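Local coordinates for protein Cap5O (Staphylococcus aureus, PDB 3OJO) that oxidises UDP-N-acetyl-mannosamine with NAD as cofactor, a step in the synthesis of the capsular polysaccharide of this bacterium, at residues B[99-104]-B[221-226]; B[161-166]-B[213-218]; B[228-233]-B[296-301]; B[263-268]-B[323-328]. One frame throughout, in Å; residues are numbered along the deposited sequence.

Contact 1: residues B[99-104]-B[221-226]; sequences QYRSCD and YRDVNI. With PDC (pyridine-2,6-dicarboxylic acid), chain L; PDC (pyridine-2,6-dicarboxylic acid), chain I.
OD1 of D223 receives NH2 of R101 at 2.9 Å in a buried salt bridge, the link between the two segments. The two side chains approach from opposite directions, and the carboxylate and guanidinium planes stand 40° apart, so the pair meets through one oxygen and one nitrogen and not as a flat two-bond fork. Arginine suits the loop position because its chain, extended from CG to NE, can cross from the backbone to the helix; aspartate is short enough to keep its charge close to the helix surface, with CG anti to the backbone N (chi1 -165°). The other R101 terminal nitrogen, NH1, makes a weak hydrogen bond to the carbonyl O of G266. R292 adds a second positive charge near R101 and a long, weak ion pair to D223 OD2, so the single carboxylate probably offsets two arginines.

One residue earlier, R222 also runs extended, but toward bound ligand. Its CD lies 3.5 Å from C3 of the chain L pyridine-dicarboxylate, and its guanidinium is sandwiched: CD1 of I226 sits 3.6 Å above the centre of one face, while O1 of the chain I ligand lies over the other, 3.6 Å from NE. NH2 also makes a weak hydrogen bond to the hydroxyl of Y325.

The bridge ties the loop between strand 86-89 and helix 106-115 of the NAD-binding domain to the long helix 208-238. Helix 286-312 packs beside that helix, and Y221 and N225 meet their counterparts on the second subunit.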
# COMPACT_ATOMS: atom_id res chain seq x y z
N GLN B 99 -9.67 -7.55 16.84
CA GLN B 99 -9.78 -7.36 15.38
C GLN B 99 -8.48 -6.84 14.77
O GLN B 99 -7.86 -7.53 13.95
CB GLN B 99 -10.94 -6.37 15.05
CG GLN B 99 -12.14 -6.36 16.02
CD GLN B 99 -11.89 -5.55 17.29
OE1 GLN B 99 -11.64 -4.34 17.25
NE2 GLN B 99 -11.98 -6.21 18.44
N TYR B 100 -8.07 -5.64 15.23
CA TYR B 100 -6.89 -4.84 14.84
C TYR B 100 -5.54 -5.52 15.04
O TYR B 100 -4.54 -5.03 14.49
CB TYR B 100 -6.90 -3.52 15.64
CG TYR B 100 -8.04 -2.59 15.30
CD1 TYR B 100 -7.94 -1.69 14.25
CD2 TYR B 100 -9.23 -2.63 16.01
CE1 TYR B 100 -8.99 -0.83 13.92
CE2 TYR B 100 -10.30 -1.79 15.69
CZ TYR B 100 -10.18 -0.89 14.64
OH TYR B 100 -11.22 -0.06 14.32
N ARG B 101 -5.50 -6.63 15.81
CA ARG B 101 -4.29 -7.34 16.22
C ARG B 101 -3.25 -6.37 16.85
O ARG B 101 -2.26 -5.94 16.24
CB ARG B 101 -3.77 -8.38 15.19
CG ARG B 101 -2.70 -7.89 14.24
CD ARG B 101 -2.18 -8.97 13.33
NE ARG B 101 -1.54 -8.36 12.16
CZ ARG B 101 -0.74 -9.00 11.32
NH1 ARG B 101 -0.46 -10.28 11.49
NH2 ARG B 101 -0.21 -8.35 10.29
N SER B 102 -3.59 -5.92 18.05
CA SER B 102 -2.75 -5.01 18.80
C SER B 102 -1.69 -5.82 19.52
O SER B 102 -1.88 -7.02 19.79
CB SER B 102 -3.59 -4.24 19.81
OG SER B 102 -3.91 -2.97 19.27
N CYS B 103 -0.56 -5.19 19.79
CA CYS B 103 0.52 -5.82 20.53
C CYS B 103 0.14 -5.86 21.99
O CYS B 103 -0.37 -4.86 22.53
CB CYS B 103 1.83 -5.07 20.34
SG CYS B 103 2.40 -4.89 18.63
N ASP B 104 0.40 -6.98 22.64
CA ASP B 104 0.16 -7.09 24.07
C ASP B 104 1.46 -6.70 24.80
O ASP B 104 2.47 -7.39 24.66
CB ASP B 104 -0.32 -8.51 24.42
CG ASP B 104 -0.65 -8.74 25.88
OD1 ASP B 104 -0.63 -9.91 26.31
OD2 ASP B 104 -0.90 -7.74 26.60
N TYR B 221 1.79 -1.10 6.46
CA TYR B 221 1.91 -0.95 5.02
C TYR B 221 1.83 -2.33 4.39
O TYR B 221 1.13 -2.52 3.41
CB TYR B 221 3.22 -0.25 4.60
CG TYR B 221 3.49 -0.30 3.11
CD1 TYR B 221 2.90 0.61 2.24
CD2 TYR B 221 4.31 -1.28 2.56
CE1 TYR B 221 3.14 0.56 0.87
CE2 TYR B 221 4.56 -1.34 1.20
CZ TYR B 221 3.95 -0.43 0.35
OH TYR B 221 4.19 -0.51 -1.00
N ARG B 222 2.55 -3.28 4.99
CA ARG B 222 2.60 -4.66 4.52
C ARG B 222 1.24 -5.37 4.67
O ARG B 222 0.87 -6.09 3.76
CB ARG B 222 3.75 -5.41 5.21
CG ARG B 222 3.86 -6.86 4.79
CD ARG B 222 4.93 -7.63 5.53
NE ARG B 222 4.80 -9.08 5.33
CZ ARG B 222 5.10 -9.73 4.20
NH1 ARG B 222 5.56 -9.08 3.14
NH2 ARG B 222 4.92 -11.05 4.12
N ASP B 223 0.50 -5.16 5.77
CA ASP B 223 -0.78 -5.83 6.01
C ASP B 223 -1.89 -5.33 5.11
O ASP B 223 -2.61 -6.14 4.54
CB ASP B 223 -1.17 -5.76 7.51
CG ASP B 223 -2.27 -6.73 7.92
OD1 ASP B 223 -1.99 -7.93 8.04
OD2 ASP B 223 -3.40 -6.28 8.14
N VAL B 224 -2.02 -3.99 4.98
CA VAL B 224 -3.00 -3.31 4.15
C VAL B 224 -2.78 -3.69 2.66
O VAL B 224 -3.75 -3.91 1.91
CB VAL B 224 -2.95 -1.77 4.41
CG1 VAL B 224 -3.80 -1.01 3.38
CG2 VAL B 224 -3.41 -1.41 5.84
N ASN B 225 -1.49 -3.77 2.24
CA ASN B 225 -1.14 -4.12 0.87
C ASN B 225 -1.40 -5.60 0.52
O ASN B 225 -1.83 -5.91 -0.60
CB ASN B 225 0.25 -3.63 0.51
CG ASN B 225 0.21 -2.20 0.09
OD1 ASN B 225 0.45 -1.29 0.88
ND2 ASN B 225 -0.22 -1.96 -1.13
N ILE B 226 -1.19 -6.48 1.50
CA ILE B 226 -1.48 -7.90 1.37
C ILE B 226 -3.01 -8.05 1.29
O ILE B 226 -3.48 -8.78 0.43
CB ILE B 226 -0.82 -8.76 2.48
CG1 ILE B 226 0.72 -8.81 2.26
CG2 ILE B 226 -1.44 -10.16 2.52
CD1 ILE B 226 1.52 -9.59 3.42
N1 PDC L . 8.94 -6.87 6.90
C2 PDC L . 8.50 -6.56 5.68
C3 PDC L . 7.67 -5.45 5.56
C4 PDC L . 7.32 -4.78 6.76
C5 PDC L . 7.84 -5.18 8.01
C6 PDC L . 8.69 -6.26 8.02
C7 PDC L . 8.98 -7.44 4.56
O1 PDC L . 8.65 -7.22 3.41
O2 PDC L . 9.81 -8.48 4.88
C8 PDC L . 9.36 -6.82 9.19
O3 PDC L . 9.25 -6.33 10.32
O4 PDC L . 10.15 -7.90 8.99
N1 PDC I . 10.55 -10.85 5.79
C2 PDC I . 9.24 -11.21 5.99
C3 PDC I . 8.59 -12.24 5.24
C4 PDC I . 9.36 -12.89 4.26
C5 PDC I . 10.71 -12.51 4.11
C6 PDC I . 11.32 -11.47 4.88
C7 PDC I . 8.49 -10.49 7.01
O1 PDC I . 7.31 -10.75 7.28
O2 PDC I . 9.20 -9.57 7.66
C8 PDC I . 12.76 -11.07 4.62
O3 PDC I . 13.46 -11.59 3.81
O4 PDC I . 13.38 -10.11 5.28

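Contact 2: residues B[161-166]-B[213-218]; sequences PERVLP and MSKLME. With PDC (pyridine-2,6-dicarboxylic acid), chain K; PDC (pyridine-2,6-dicarboxylic acid), chain L; NAD (nicotinamide-adenine-dinucleotide), chain J.
R163 leaves its backbone extended and then bends at chi3 (55°), which swings the guanidinium against E218; the glutamate, unbent beyond CG, reaches out from its helix to meet it. NH1 of R163 donates to OE2 of E218 at 2.9 Å, nearly straight at 170°, with the acceptor in the guanidinium plane. The same NH1 donates to O3 of the chain L pyridine-dicarboxylate, 2.8 Å away, so one nitrogen serves two anionic groups at the guanidinium edge and its rotation is well fixed.

Both faces of this group are occupied too. K215 NZ stands 3.4 Å above one face of the R163 guanidinium, toward its rim, and O2 of the chain K ligand lies over the opposite face. Two like charges are thus close, K215 NZ being 3.5 Å from R163 NH2; E218 and the two ligand carboxylates round the arginine probably offset its charge. Nearer its root K215 is apolar: its CG rests 3.6 Å from CG of P161, whose compact ring accepts the methylene chain.

The loop 161-166 follows strand 156-159 of the Rossmann-type NAD-binding domain and runs past the cofactor, so one short peptide faces both nicotinamide and helix. The backbone N of V164 donates to O7N of the NAD carboxamide at 2.9 Å, with an angle of 163°, and CG2 of V164 touches the same oxygen. E162 turns away from the helix and forms a salt bridge with R178. On the helix side, M217 packs on L232 of the second subunit, and H253 of that subunit packs against R163.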
# COMPACT_ATOMS: atom_id res chain seq x y z
N PRO B 161 14.01 -1.16 18.44
CA PRO B 161 13.35 -2.36 17.93
C PRO B 161 14.31 -3.38 17.35
O PRO B 161 15.12 -3.10 16.46
CB PRO B 161 12.35 -1.84 16.89
CG PRO B 161 12.35 -0.39 17.02
CD PRO B 161 13.62 0.03 17.66
N GLU B 162 14.23 -4.58 17.91
CA GLU B 162 15.08 -5.67 17.50
C GLU B 162 14.38 -6.63 16.56
O GLU B 162 13.27 -7.10 16.83
CB GLU B 162 15.71 -6.36 18.72
CG GLU B 162 16.96 -7.16 18.42
CD GLU B 162 18.13 -6.36 17.90
OE1 GLU B 162 19.08 -6.14 18.69
OE2 GLU B 162 18.15 -6.05 16.69
N ARG B 163 15.04 -6.90 15.43
CA ARG B 163 14.52 -7.80 14.41
C ARG B 163 15.70 -8.61 13.93
O ARG B 163 16.66 -8.05 13.40
CB ARG B 163 13.87 -6.98 13.29
CG ARG B 163 13.20 -7.83 12.22
CD ARG B 163 12.41 -7.00 11.23
NE ARG B 163 13.22 -5.95 10.61
CZ ARG B 163 12.74 -4.79 10.17
NH1 ARG B 163 11.44 -4.51 10.27
NH2 ARG B 163 13.55 -3.89 9.63
N VAL B 164 15.65 -9.93 14.17
CA VAL B 164 16.72 -10.89 13.83
C VAL B 164 16.42 -11.69 12.57
O VAL B 164 15.28 -12.13 12.38
CB VAL B 164 17.19 -11.81 15.00
CG1 VAL B 164 17.77 -11.02 16.16
CG2 VAL B 164 16.09 -12.77 15.48
N LEU B 165 17.47 -11.90 11.75
CA LEU B 165 17.43 -12.69 10.53
C LEU B 165 17.88 -14.11 10.91
O LEU B 165 19.07 -14.30 11.16
CB LEU B 165 18.40 -12.12 9.48
CG LEU B 165 18.15 -12.46 8.01
CD1 LEU B 165 18.61 -11.32 7.13
CD2 LEU B 165 18.86 -13.75 7.59
N PRO B 166 16.97 -15.11 10.94
CA PRO B 166 17.40 -16.48 11.27
C PRO B 166 18.40 -17.05 10.25
O PRO B 166 18.30 -16.79 9.05
CB PRO B 166 16.10 -17.27 11.33
CG PRO B 166 15.03 -16.23 11.48
CD PRO B 166 15.51 -15.05 10.70
N MET B 213 6.22 4.03 16.27
CA MET B 213 5.32 4.29 15.16
C MET B 213 5.84 3.77 13.82
O MET B 213 5.08 3.15 13.06
CB MET B 213 4.98 5.79 15.09
CG MET B 213 3.69 6.12 14.32
SD MET B 213 2.33 4.94 14.55
CE MET B 213 1.16 5.88 15.58
N SER B 214 7.12 4.00 13.55
CA SER B 214 7.83 3.60 12.35
C SER B 214 7.80 2.09 12.13
O SER B 214 7.57 1.63 11.01
CB SER B 214 9.27 4.12 12.40
OG SER B 214 10.18 3.31 11.68
N LYS B 215 8.08 1.33 13.17
CA LYS B 215 8.16 -0.12 13.05
C LYS B 215 6.82 -0.77 12.83
O LYS B 215 6.70 -1.76 12.12
CB LYS B 215 8.95 -0.72 14.23
CG LYS B 215 10.45 -0.60 14.00
CD LYS B 215 10.96 -1.46 12.83
CE LYS B 215 12.24 -0.93 12.23
NZ LYS B 215 13.39 -1.84 12.47
N LEU B 216 5.81 -0.15 13.39
CA LEU B 216 4.45 -0.58 13.28
C LEU B 216 3.82 -0.18 11.95
O LEU B 216 2.99 -0.93 11.44
CB LEU B 216 3.66 -0.14 14.52
CG LEU B 216 4.10 -0.82 15.86
CD1 LEU B 216 3.05 -0.64 16.94
CD2 LEU B 216 4.37 -2.32 15.68
N MET B 217 4.23 1.00 11.40
CA MET B 217 3.84 1.49 10.07
C MET B 217 4.36 0.55 8.97
O MET B 217 3.72 0.41 7.94
CB MET B 217 4.37 2.88 9.83
CG MET B 217 3.38 3.93 10.18
SD MET B 217 3.91 5.64 9.86
CE MET B 217 4.76 5.48 8.33
N GLU B 218 5.55 -0.05 9.18
CA GLU B 218 6.18 -1.03 8.29
C GLU B 218 5.26 -2.25 8.20
O GLU B 218 4.91 -2.70 7.11
CB GLU B 218 7.56 -1.45 8.84
CG GLU B 218 8.68 -0.45 8.59
CD GLU B 218 10.04 -0.81 9.19
OE1 GLU B 218 10.91 0.08 9.26
OE2 GLU B 218 10.23 -1.98 9.57
N1 PDC K . 12.24 -9.89 8.34
C2 PDC K . 13.07 -8.85 8.15
C3 PDC K . 14.28 -8.67 8.85
C4 PDC K . 14.64 -9.67 9.75
C5 PDC K . 13.76 -10.75 9.95
C6 PDC K . 12.57 -10.83 9.23
C7 PDC K . 12.69 -7.84 7.18
O1 PDC K . 11.61 -8.04 6.59
O2 PDC K . 13.57 -6.79 7.02
C8 PDC K . 11.66 -11.96 9.44
O3 PDC K . 11.89 -12.84 10.23
O4 PDC K . 10.53 -12.01 8.76
N1 PDC L . 8.94 -6.87 6.90
C2 PDC L . 8.50 -6.56 5.68
C3 PDC L . 7.67 -5.45 5.56
C4 PDC L . 7.32 -4.78 6.76
C5 PDC L . 7.84 -5.18 8.01
C6 PDC L . 8.69 -6.26 8.02
C7 PDC L . 8.98 -7.44 4.56
O1 PDC L . 8.65 -7.22 3.41
O2 PDC L . 9.81 -8.48 4.88
C8 PDC L . 9.36 -6.82 9.19
O3 PDC L . 9.25 -6.33 10.32
O4 PDC L . 10.15 -7.90 8.99
PA NAD J . 10.68 -15.76 22.24
O1A NAD J . 9.38 -16.36 22.62
O2A NAD J . 11.48 -16.68 21.41
O5B NAD J . 11.49 -15.39 23.58
C5B NAD J . 10.87 -14.77 24.67
C4B NAD J . 11.52 -15.30 25.93
O4B NAD J . 11.29 -14.40 26.99
C3B NAD J . 11.00 -16.68 26.34
O3B NAD J . 12.10 -17.52 26.66
C2B NAD J . 10.24 -16.37 27.63
O2B NAD J . 10.23 -17.44 28.55
C1B NAD J . 10.97 -15.15 28.16
N9A NAD J . 10.11 -14.36 29.05
C8A NAD J . 8.77 -14.11 28.88
N7A NAD J . 8.36 -13.25 29.85
C5A NAD J . 9.43 -12.97 30.63
C6A NAD J . 9.56 -12.16 31.76
N6A NAD J . 8.49 -11.52 32.22
N1A NAD J . 10.81 -12.05 32.37
C2A NAD J . 11.91 -12.71 31.86
N3A NAD J . 11.77 -13.51 30.73
C4A NAD J . 10.55 -13.63 30.13
O3 NAD J . 10.40 -14.34 21.51
PN NAD J . 11.44 -13.62 20.53
O1N NAD J . 11.28 -14.23 19.18
O2N NAD J . 12.77 -13.56 21.17
O5D NAD J . 10.85 -12.15 20.41
C5D NAD J . 10.40 -11.45 21.54
C4D NAD J . 9.68 -10.20 21.05
O4D NAD J . 10.57 -9.38 20.30
C3D NAD J . 8.55 -10.48 20.06
O3D NAD J . 7.35 -10.99 20.60
C2D NAD J . 8.38 -9.10 19.47
O2D NAD J . 7.88 -8.24 20.46
C1D NAD J . 9.84 -8.69 19.30
N1N NAD J . 10.23 -9.05 17.92
C2N NAD J . 10.86 -10.24 17.62
C3N NAD J . 11.18 -10.55 16.29
C7N NAD J . 12.22 -11.59 15.98
O7N NAD J . 13.20 -11.27 15.01
N7N NAD J . 12.18 -12.78 16.59
C4N NAD J . 10.82 -9.66 15.27
C5N NAD J . 10.15 -8.47 15.57
C6N NAD J . 9.85 -8.20 16.90

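Contact 3: residues B[228-233]-B[296-301]; sequences LANELT and NSMPAY
Two helical segments come together with the CA atoms of N230 and M298 7.5 Å apart, the second segment being kinked because P299 has no N-H to give to the preceding turn; A300 N likewise makes no such bond, and the regular pattern resumes with Y301 N to S297 O. This is helix-helix packing between the long helix 208-238, from the central domain, and helix 286-312, away from the annotated sites.

M298 carries the contact. Its chain folds at both chi2 and chi3, curling the thioether around N230 so that SD lies 3.8 Å from N230 CB and M298 CG 3.9 Å from that same carbon. Methionine suits the place, since a flexible, unbranched side chain can wrap an obliquely crossing neighbour, while the short N230 side chain lets the helices come near. One turn on, Y301 is directed at helix 208-238, and its OH ends 4.2 Å from the T233 carbonyl O, a packing distance. K234, next in the helix after T233, also links the two helices, its NZ hydrogen-bonded to OG of S297.

The far side of helix 208-238 belongs to the dimer. E231 points away from helix 286-312 of its own chain, and its carboxylate accepts from the backbone N atoms of L287 and I288 of the second subunit, at the start of the equivalent helix there.

T233 keeps its hydroxyl within its own helix: OG1 donates to the A229 carbonyl O at 3.0 Å, reaching it from the face of the carbonyl plane opposite to that used by T233 N, 2.9 Å from the same oxygen.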
# COMPACT_ATOMS: atom_id res chain seq x y z
N LEU B 228 -5.09 -5.84 0.12
CA LEU B 228 -5.41 -5.37 -1.23
C LEU B 228 -5.27 -6.48 -2.28
O LEU B 228 -6.17 -6.69 -3.07
CB LEU B 228 -4.60 -4.12 -1.58
CG LEU B 228 -4.76 -3.56 -3.01
CD1 LEU B 228 -6.22 -3.28 -3.33
CD2 LEU B 228 -3.95 -2.33 -3.18
N ALA B 229 -4.14 -7.20 -2.24
CA ALA B 229 -3.81 -8.33 -3.10
C ALA B 229 -4.84 -9.44 -2.93
O ALA B 229 -5.36 -9.94 -3.92
CB ALA B 229 -2.42 -8.83 -2.76
N ASN B 230 -5.17 -9.78 -1.67
CA ASN B 230 -6.14 -10.81 -1.32
C ASN B 230 -7.56 -10.46 -1.76
O ASN B 230 -8.28 -11.34 -2.24
CB ASN B 230 -6.08 -11.11 0.17
CG ASN B 230 -4.89 -11.95 0.60
OD1 ASN B 230 -4.43 -11.89 1.73
ND2 ASN B 230 -4.45 -12.82 -0.24
N GLU B 231 -7.96 -9.20 -1.60
CA GLU B 231 -9.27 -8.73 -2.02
C GLU B 231 -9.38 -8.80 -3.56
O GLU B 231 -10.42 -9.19 -4.11
CB GLU B 231 -9.49 -7.30 -1.51
CG GLU B 231 -10.77 -6.65 -2.01
CD GLU B 231 -11.17 -5.40 -1.27
OE1 GLU B 231 -11.76 -5.52 -0.17
OE2 GLU B 231 -10.94 -4.29 -1.81
N LEU B 232 -8.29 -8.44 -4.24
CA LEU B 232 -8.19 -8.45 -5.69
C LEU B 232 -8.28 -9.86 -6.24
O LEU B 232 -8.91 -10.06 -7.27
CB LEU B 232 -6.89 -7.74 -6.13
CG LEU B 232 -6.97 -6.18 -6.18
CD1 LEU B 232 -5.59 -5.54 -6.29
CD2 LEU B 232 -7.92 -5.67 -7.26
N THR B 233 -7.66 -10.83 -5.53
CA THR B 233 -7.69 -12.26 -5.84
C THR B 233 -9.14 -12.77 -5.85
O THR B 233 -9.52 -13.52 -6.76
CB THR B 233 -6.83 -13.03 -4.82
OG1 THR B 233 -5.48 -12.67 -5.05
CG2 THR B 233 -6.96 -14.53 -4.95
N ASN B 296 -8.01 -11.95 7.75
CA ASN B 296 -8.62 -12.94 8.64
C ASN B 296 -9.58 -13.86 7.89
O ASN B 296 -9.79 -15.00 8.32
CB ASN B 296 -9.37 -12.25 9.79
CG ASN B 296 -8.49 -11.67 10.87
OD1 ASN B 296 -7.31 -12.03 11.06
ND2 ASN B 296 -9.03 -10.74 11.61
N SER B 297 -10.19 -13.37 6.79
CA SER B 297 -11.17 -14.11 5.99
C SER B 297 -10.53 -15.09 4.98
O SER B 297 -11.25 -15.91 4.41
CB SER B 297 -12.09 -13.14 5.26
OG SER B 297 -11.45 -12.58 4.13
N MET B 298 -9.20 -14.97 4.73
CA MET B 298 -8.49 -15.83 3.78
C MET B 298 -8.48 -17.30 4.15
O MET B 298 -8.84 -18.11 3.29
CB MET B 298 -7.13 -15.30 3.36
CG MET B 298 -7.20 -13.98 2.63
SD MET B 298 -8.32 -13.94 1.21
CE MET B 298 -7.42 -14.97 0.05
N PRO B 299 -8.23 -17.70 5.44
CA PRO B 299 -8.36 -19.12 5.79
C PRO B 299 -9.70 -19.74 5.36
O PRO B 299 -9.69 -20.79 4.71
CB PRO B 299 -8.15 -19.12 7.31
CG PRO B 299 -7.24 -17.97 7.54
CD PRO B 299 -7.76 -16.92 6.61
N ALA B 300 -10.83 -19.06 5.62
CA ALA B 300 -12.17 -19.54 5.23
C ALA B 300 -12.35 -19.57 3.69
O ALA B 300 -13.00 -20.49 3.18
CB ALA B 300 -13.25 -18.67 5.87
N TYR B 301 -11.75 -18.60 2.98
CA TYR B 301 -11.77 -18.52 1.51
C TYR B 301 -11.03 -19.73 0.91
O TYR B 301 -11.51 -20.32 -0.07
CB TYR B 301 -11.17 -17.18 1.02
CG TYR B 301 -11.10 -17.06 -0.49
CD1 TYR B 301 -12.22 -16.67 -1.22
CD2 TYR B 301 -9.94 -17.39 -1.19
CE1 TYR B 301 -12.18 -16.61 -2.61
CE2 TYR B 301 -9.89 -17.32 -2.57
CZ TYR B 301 -11.01 -16.93 -3.28
OH TYR B 301 -10.95 -16.87 -4.65

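Contact 4: residues B[263-268]-B[323-328]; sequences PGVGGH and LTYKGD
Y325 lays its ring flat on the backbone of G266. The side chain extends straight out of its loop with CG anti to the backbone N (chi1 172°), and G266 N stands 3.2 Å above the ring plane, over its centre. G266 CA makes a CH-pi contact with the same face, 4.0 Å from the centroid and 16° off the normal. Glycine, bare at CA, allows this close an approach. G264 and G267 suit the irregular loop for other reasons: at the G264 backbone angles a CB would jam against the carbonyl O of P263, while G267 has a positive phi, and a CB there would lie close to K326 NZ.

Beside the ring, V265 points its CB away from the second loop, yet its CG1, anti to the backbone N, runs alongside the tyrosine and meets OH at 3.6 Å. H268 comes in at about a right angle. Its chi1 of 52° places CG between the backbone N and carbonyl carbon, a crowded position that turns the imidazole back over its own loop: G266 O sits 3.2 Å above one imidazole face, and CE1 touches CE2 of Y325 at 3.6 Å, the rings oblique. T324 OG1 donates to K326 O at 2.8 Å, fastening the turn around Y325, and K326 extends to the bound pyridine-dicarboxylates.

The contact joins the loop between helices 243-250 and 275-280 to the one between strand 317-321 and helix 336-346, with helix 208-238 touching V265 and Y325 and helix 286-312 also touching V265.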
# COMPACT_ATOMS: atom_id res chain seq x y z
N PRO B 263 -2.63 -17.28 1.91
CA PRO B 263 -3.69 -17.90 2.74
C PRO B 263 -4.14 -17.09 3.96
O PRO B 263 -5.01 -17.52 4.73
CB PRO B 263 -3.04 -19.23 3.15
CG PRO B 263 -1.57 -18.98 3.14
CD PRO B 263 -1.30 -17.88 2.16
N GLY B 264 -3.53 -15.92 4.13
CA GLY B 264 -3.76 -15.03 5.26
C GLY B 264 -2.45 -14.47 5.76
O GLY B 264 -1.41 -14.61 5.09
N VAL B 265 -2.48 -13.81 6.92
CA VAL B 265 -1.33 -13.15 7.54
C VAL B 265 -1.17 -13.65 8.97
O VAL B 265 -2.17 -13.91 9.63
CB VAL B 265 -1.43 -11.59 7.44
CG1 VAL B 265 -0.23 -10.90 8.06
CG2 VAL B 265 -1.58 -11.13 6.00
N GLY B 266 0.07 -13.77 9.45
CA GLY B 266 0.36 -14.22 10.80
C GLY B 266 1.36 -13.37 11.54
O GLY B 266 1.55 -12.21 11.19
N GLY B 267 1.99 -13.96 12.57
CA GLY B 267 2.99 -13.34 13.44
C GLY B 267 2.67 -11.94 13.96
O GLY B 267 1.67 -11.73 14.66
N HIS B 268 3.57 -10.99 13.63
CA HIS B 268 3.62 -9.54 13.93
C HIS B 268 2.31 -8.80 14.25
O HIS B 268 1.23 -9.16 13.76
CB HIS B 268 4.33 -8.82 12.77
CG HIS B 268 3.77 -9.15 11.41
ND1 HIS B 268 4.25 -10.21 10.66
CD2 HIS B 268 2.78 -8.54 10.72
CE1 HIS B 268 3.54 -10.22 9.54
NE2 HIS B 268 2.65 -9.23 9.53
N LEU B 323 2.53 -25.59 7.71
CA LEU B 323 1.67 -25.16 8.82
C LEU B 323 2.16 -23.84 9.46
O LEU B 323 1.59 -23.36 10.44
CB LEU B 323 1.60 -26.26 9.89
CG LEU B 323 0.82 -27.56 9.62
CD1 LEU B 323 0.94 -28.47 10.81
CD2 LEU B 323 -0.65 -27.31 9.47
N THR B 324 3.20 -23.23 8.86
CA THR B 324 3.81 -21.99 9.34
C THR B 324 3.45 -20.78 8.49
O THR B 324 3.16 -20.94 7.30
CB THR B 324 5.35 -22.15 9.36
OG1 THR B 324 5.82 -22.37 8.03
CG2 THR B 324 5.81 -23.27 10.29
N TYR B 325 3.53 -19.55 9.07
CA TYR B 325 3.29 -18.33 8.29
C TYR B 325 4.45 -18.08 7.36
O TYR B 325 4.25 -18.02 6.15
CB TYR B 325 2.99 -17.10 9.18
CG TYR B 325 2.92 -15.78 8.42
CD1 TYR B 325 1.98 -15.58 7.41
CD2 TYR B 325 3.76 -14.72 8.74
CE1 TYR B 325 1.90 -14.37 6.71
CE2 TYR B 325 3.70 -13.51 8.05
CZ TYR B 325 2.76 -13.33 7.05
OH TYR B 325 2.68 -12.12 6.38
N LYS B 326 5.66 -17.98 7.90
CA LYS B 326 6.82 -17.75 7.06
C LYS B 326 7.40 -19.09 6.62
O LYS B 326 7.21 -20.10 7.30
CB LYS B 326 7.86 -16.86 7.77
CG LYS B 326 7.30 -15.54 8.26
CD LYS B 326 8.34 -14.65 8.91
CE LYS B 326 7.70 -13.53 9.69
NZ LYS B 326 7.07 -14.00 10.96
N GLY B 327 8.07 -19.08 5.48
CA GLY B 327 8.75 -20.25 4.96
C GLY B 327 10.09 -20.49 5.64
O GLY B 327 10.74 -19.54 6.07
N ASP B 328 10.48 -21.76 5.77
CA ASP B 328 11.73 -22.24 6.37
C ASP B 328 11.93 -21.85 7.84
O ASP B 328 13.06 -21.77 8.33
CB ASP B 328 12.94 -21.90 5.48
CG ASP B 328 12.75 -22.27 4.02
OD1 ASP B 328 12.94 -21.40 3.16
OD2 ASP B 328 12.45 -23.45 3.74

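Overall arrangement
Contacts 1, 2 and 3 share helix 208-238 and meet different partners along it: contact 2 and contact 1 bring loops of the NAD-binding domain, contact 3 a second helix. Contacts 1 and 3 are buried, the first through an ion pair, the other through van der Waals wrapping of a methionine round an asparagine; contacts 2 and 4 are partly buried and face the ligands, which contact 1 also reaches through R222, one with charged groups, the other with an aromatic ring on a glycine backbone. Contact 4 joins the central and UDP-binding domains. It adjoins contact 1 at R101 and contact 3, where M298 CB packs on P263 O. Contacts 1 to 3 border the second subunit; contact 4 does not.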